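Local coordinates for Dps family DNA-binding stress response protein (Thermosynechococcus elongatus, PDB 2C41) that probably binds and oxidises iron as a Dps-family ferritin-like protein, assembling into a dodecamer thought to protect the thermophilic cyanobacterium against oxidative stress, at residues Glu100-Asn105 / Trp144-Phe149. Sequence-based numbering, arbitrary orientation.
Sequences EEAIAN and WFLKEF
Ile-103 and Leu-146 lie alongside each other, pointing opposite ways, and their closest atoms, Ile-103 CG1 and Leu-146 CB, are 3.5 Å apart. In Ile-103 the CG1 branch stands anti to the carbonyl carbon (chi1 -71°), and a nearly extended chi2 (160°) sends CD1 across to the next residue of the opposing helix, where it rests 3.8 Å from Lys-147 CG and just as near the backbone N of Lys-147. The lysine chain runs roughly perpendicular to that of Ile-103, its methylene part bordering the apolar patch before the chain bends toward its amine. In Leu-146, CD1 almost eclipses CA (chi2 5°), and this rotation leaves the other methyl, CD2, facing Ala-102, 3.6 Å from Ala-102 CB. Held by van der Waals packing alone across these two segments, the contact joins helices 95-122 and 126-149, consecutive long helices of the ferritin-like four-helix bundle; the local segments run roughly antiparallel with axes 9.4 Å apart. Leu-146 also packs on Tyr-29 of helix 6-35 and on Ile-99 and His-106. Phe-145 of the same segment meets Phe-41 of a second subunit edge-to-face, while Lys-147 packs on Asp-70 of a third.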
ATOM      1  N   GLU C 100     -10.964  19.745  30.803  1.00 14.51           N
ATOM      2  CA  GLU C 100     -10.231  20.328  31.925  1.00 14.87           C
ATOM      3  C   GLU C 100      -9.462  19.257  32.713  1.00 14.70           C
ATOM      4  O   GLU C 100      -8.305  19.464  33.086  1.00 14.50           O
ATOM      5  CB  GLU C 100     -11.179  21.110  32.831  1.00 15.53           C
ATOM      6  CG  GLU C 100     -11.868  22.285  32.125  1.00 16.90           C
ATOM      7  CD  GLU C 100     -11.156  23.616  32.295  1.00 20.58           C
ATOM      8  OE1 GLU C 100      -9.916  23.623  32.493  1.00 22.79           O
ATOM      9  OE2 GLU C 100     -11.843  24.666  32.221  1.00 20.87           O
ATOM     10  N   GLU C 101     -10.112  18.120  32.951  1.00 14.62           N
ATOM     11  CA  GLU C 101      -9.488  16.985  33.638  1.00 14.66           C
ATOM     12  C   GLU C 101      -8.285  16.475  32.843  1.00 14.38           C
ATOM     13  O   GLU C 101      -7.214  16.245  33.407  1.00 14.09           O
ATOM     14  CB  GLU C 101     -10.507  15.855  33.826  1.00 14.67           C
ATOM     15  CG  GLU C 101      -9.988  14.671  34.619  1.00 15.52           C
ATOM     16  CD  GLU C 101     -11.081  13.672  34.927  1.00 17.04           C
ATOM     17  OE1 GLU C 101     -11.558  13.668  36.078  1.00 18.48           O
ATOM     18  OE2 GLU C 101     -11.481  12.916  34.016  1.00 15.05           O
ATOM     19  N   ALA C 102      -8.472  16.303  31.533  1.00 13.93           N
ATOM     20  CA  ALA C 102      -7.398  15.843  30.646  1.00 13.86           C
ATOM     21  C   ALA C 102      -6.197  16.784  30.701  1.00 13.84           C
ATOM     22  O   ALA C 102      -5.056  16.330  30.830  1.00 13.39           O
ATOM     23  CB  ALA C 102      -7.904  15.700  29.206  1.00 13.97           C
ATOM     24  N   ILE C 103      -6.456  18.090  30.618  1.00 13.44           N
ATOM     25  CA  ILE C 103      -5.389  19.088  30.673  1.00 13.39           C
ATOM     26  C   ILE C 103      -4.597  18.971  31.976  1.00 13.38           C
ATOM     27  O   ILE C 103      -3.362  18.912  31.953  1.00 12.87           O
ATOM     28  CB  ILE C 103      -5.936  20.513  30.523  1.00 13.08           C
ATOM     29  CG1 ILE C 103      -6.419  20.734  29.087  1.00 12.84           C
ATOM     30  CG2 ILE C 103      -4.853  21.544  30.867  1.00 13.70           C
ATOM     31  CD1 ILE C 103      -7.384  21.896  28.936  1.00 13.60           C
ATOM     32  N   ALA C 104      -5.312  18.919  33.100  1.00 13.13           N
ATOM     33  CA  ALA C 104      -4.675  18.815  34.412  1.00 13.48           C
ATOM     34  C   ALA C 104      -3.780  17.577  34.496  1.00 13.65           C
ATOM     35  O   ALA C 104      -2.651  17.653  34.975  1.00 13.65           O
ATOM     36  CB  ALA C 104      -5.731  18.803  35.525  1.00 13.49           C
ATOM     37  N   ASN C 105      -4.288  16.446  34.006  1.00 13.48           N
ATOM     38  CA  ASN C 105      -3.539  15.201  34.017  1.00 13.64           C
ATOM     39  C   ASN C 105      -2.323  15.294  33.101  1.00 13.55           C
ATOM     40  O   ASN C 105      -1.228  14.888  33.491  1.00 13.41           O
ATOM     41  CB  ASN C 105      -4.444  14.018  33.633  1.00 13.72           C
ATOM     42  CG  ASN C 105      -5.208  13.429  34.829  1.00 14.42           C
ATOM     43  OD1 ASN C 105      -6.234  12.759  34.653  1.00 16.73           O
ATOM     44  ND2 ASN C 105      -4.697  13.643  36.030  1.00 11.98           N
ATOM     45  N   TRP C 144      -1.971  21.419  24.341  1.00 13.30           N
ATOM     46  CA  TRP C 144      -2.281  22.552  23.476  1.00 13.97           C
ATOM     47  C   TRP C 144      -3.652  22.387  22.781  1.00 13.75           C
ATOM     48  O   TRP C 144      -4.494  23.284  22.861  1.00 13.67           O
ATOM     49  CB  TRP C 144      -1.138  22.793  22.480  1.00 14.61           C
ATOM     50  CG  TRP C 144      -1.547  23.547  21.256  1.00 15.29           C
ATOM     51  CD1 TRP C 144      -2.231  24.729  21.196  1.00 16.61           C
ATOM     52  CD2 TRP C 144      -1.286  23.159  19.909  1.00 16.63           C
ATOM     53  NE1 TRP C 144      -2.426  25.094  19.880  1.00 16.98           N
ATOM     54  CE2 TRP C 144      -1.849  24.147  19.072  1.00 17.20           C
ATOM     55  CE3 TRP C 144      -0.633  22.062  19.325  1.00 16.58           C
ATOM     56  CZ2 TRP C 144      -1.788  24.069  17.676  1.00 17.65           C
ATOM     57  CZ3 TRP C 144      -0.564  21.989  17.933  1.00 17.08           C
ATOM     58  CH2 TRP C 144      -1.142  22.991  17.128  1.00 16.80           C
ATOM     59  N   PHE C 145      -3.870  21.248  22.118  1.00 13.49           N
ATOM     60  CA  PHE C 145      -5.159  20.950  21.469  1.00 13.84           C
ATOM     61  C   PHE C 145      -6.335  21.125  22.427  1.00 13.79           C
ATOM     62  O   PHE C 145      -7.320  21.809  22.117  1.00 13.88           O
ATOM     63  CB  PHE C 145      -5.171  19.514  20.915  1.00 14.04           C
ATOM     64  CG  PHE C 145      -4.765  19.407  19.463  1.00 14.97           C
ATOM     65  CD1 PHE C 145      -3.474  19.734  19.058  1.00 15.53           C
ATOM     66  CD2 PHE C 145      -5.669  18.945  18.509  1.00 16.58           C
ATOM     67  CE1 PHE C 145      -3.096  19.629  17.713  1.00 16.44           C
ATOM     68  CE2 PHE C 145      -5.301  18.828  17.160  1.00 16.10           C
ATOM     69  CZ  PHE C 145      -4.014  19.168  16.766  1.00 15.53           C
ATOM     70  N   LEU C 146      -6.225  20.499  23.597  1.00 13.45           N
ATOM     71  CA  LEU C 146      -7.290  20.537  24.598  1.00 13.69           C
ATOM     72  C   LEU C 146      -7.577  21.962  25.064  1.00 13.75           C
ATOM     73  O   LEU C 146      -8.737  22.371  25.142  1.00 13.60           O
ATOM     74  CB  LEU C 146      -6.911  19.662  25.791  1.00 13.03           C
ATOM     75  CG  LEU C 146      -7.437  18.239  26.048  1.00 15.57           C
ATOM     76  CD1 LEU C 146      -8.319  17.650  24.969  1.00 14.44           C
ATOM     77  CD2 LEU C 146      -6.287  17.307  26.419  1.00 14.34           C
ATOM     78  N   LYS C 147      -6.518  22.711  25.363  1.00 13.79           N
ATOM     79  CA  LYS C 147      -6.659  24.092  25.820  1.00 14.25           C
ATOM     80  C   LYS C 147      -7.391  24.958  24.800  1.00 14.26           C
ATOM     81  O   LYS C 147      -8.191  25.820  25.173  1.00 14.31           O
ATOM     82  CB  LYS C 147      -5.289  24.692  26.158  1.00 14.31           C
ATOM     83  CG  LYS C 147      -4.729  24.205  27.490  1.00 14.55           C
ATOM     84  CD  LYS C 147      -3.272  24.662  27.678  1.00 15.74           C
ATOM     85  CE  LYS C 147      -3.140  26.198  27.678  1.00 17.79           C
ATOM     86  NZ  LYS C 147      -3.758  26.789  28.890  1.00 20.08           N
ATOM     87  N   GLU C 148      -7.127  24.728  23.515  1.00 14.38           N
ATOM     88  CA  GLU C 148      -7.804  25.486  22.458  1.00 14.85           C
ATOM     89  C   GLU C 148      -9.326  25.348  22.539  1.00 14.65           C
ATOM     90  O   GLU C 148     -10.045  26.315  22.308  1.00 14.33           O
ATOM     91  CB  GLU C 148      -7.305  25.076  21.066  1.00 15.22           C
ATOM     92  CG  GLU C 148      -5.839  25.449  20.783  1.00 17.22           C
ATOM     93  CD  GLU C 148      -5.554  26.928  21.032  1.00 21.96           C
ATOM     94  OE1 GLU C 148      -4.483  27.258  21.598  1.00 23.35           O
ATOM     95  OE2 GLU C 148      -6.419  27.764  20.691  1.00 21.95           O
ATOM     96  N   PHE C 149      -9.813  24.153  22.875  1.00 14.78           N
ATOM     97  CA  PHE C 149     -11.262  23.928  22.984  1.00 15.00           C
ATOM     98  C   PHE C 149     -11.907  24.771  24.083  1.00 15.55           C
ATOM     99  O   PHE C 149     -13.110  25.036  24.048  1.00 15.40           O
ATOM    100  CB  PHE C 149     -11.558  22.452  23.207  1.00 15.22           C
ATOM    101  CG  PHE C 149     -11.563  21.647  21.943  1.00 15.50           C
ATOM    102  CD1 PHE C 149     -10.390  21.069  21.462  1.00 16.37           C
ATOM    103  CD2 PHE C 149     -12.743  21.478  21.223  1.00 16.22           C
ATOM    104  CE1 PHE C 149     -10.401  20.317  20.279  1.00 16.73           C
ATOM    105  CE2 PHE C 149     -12.769  20.734  20.041  1.00 16.06           C
ATOM    106  CZ  PHE C 149     -11.601  20.153  19.568  1.00 15.77           C
TER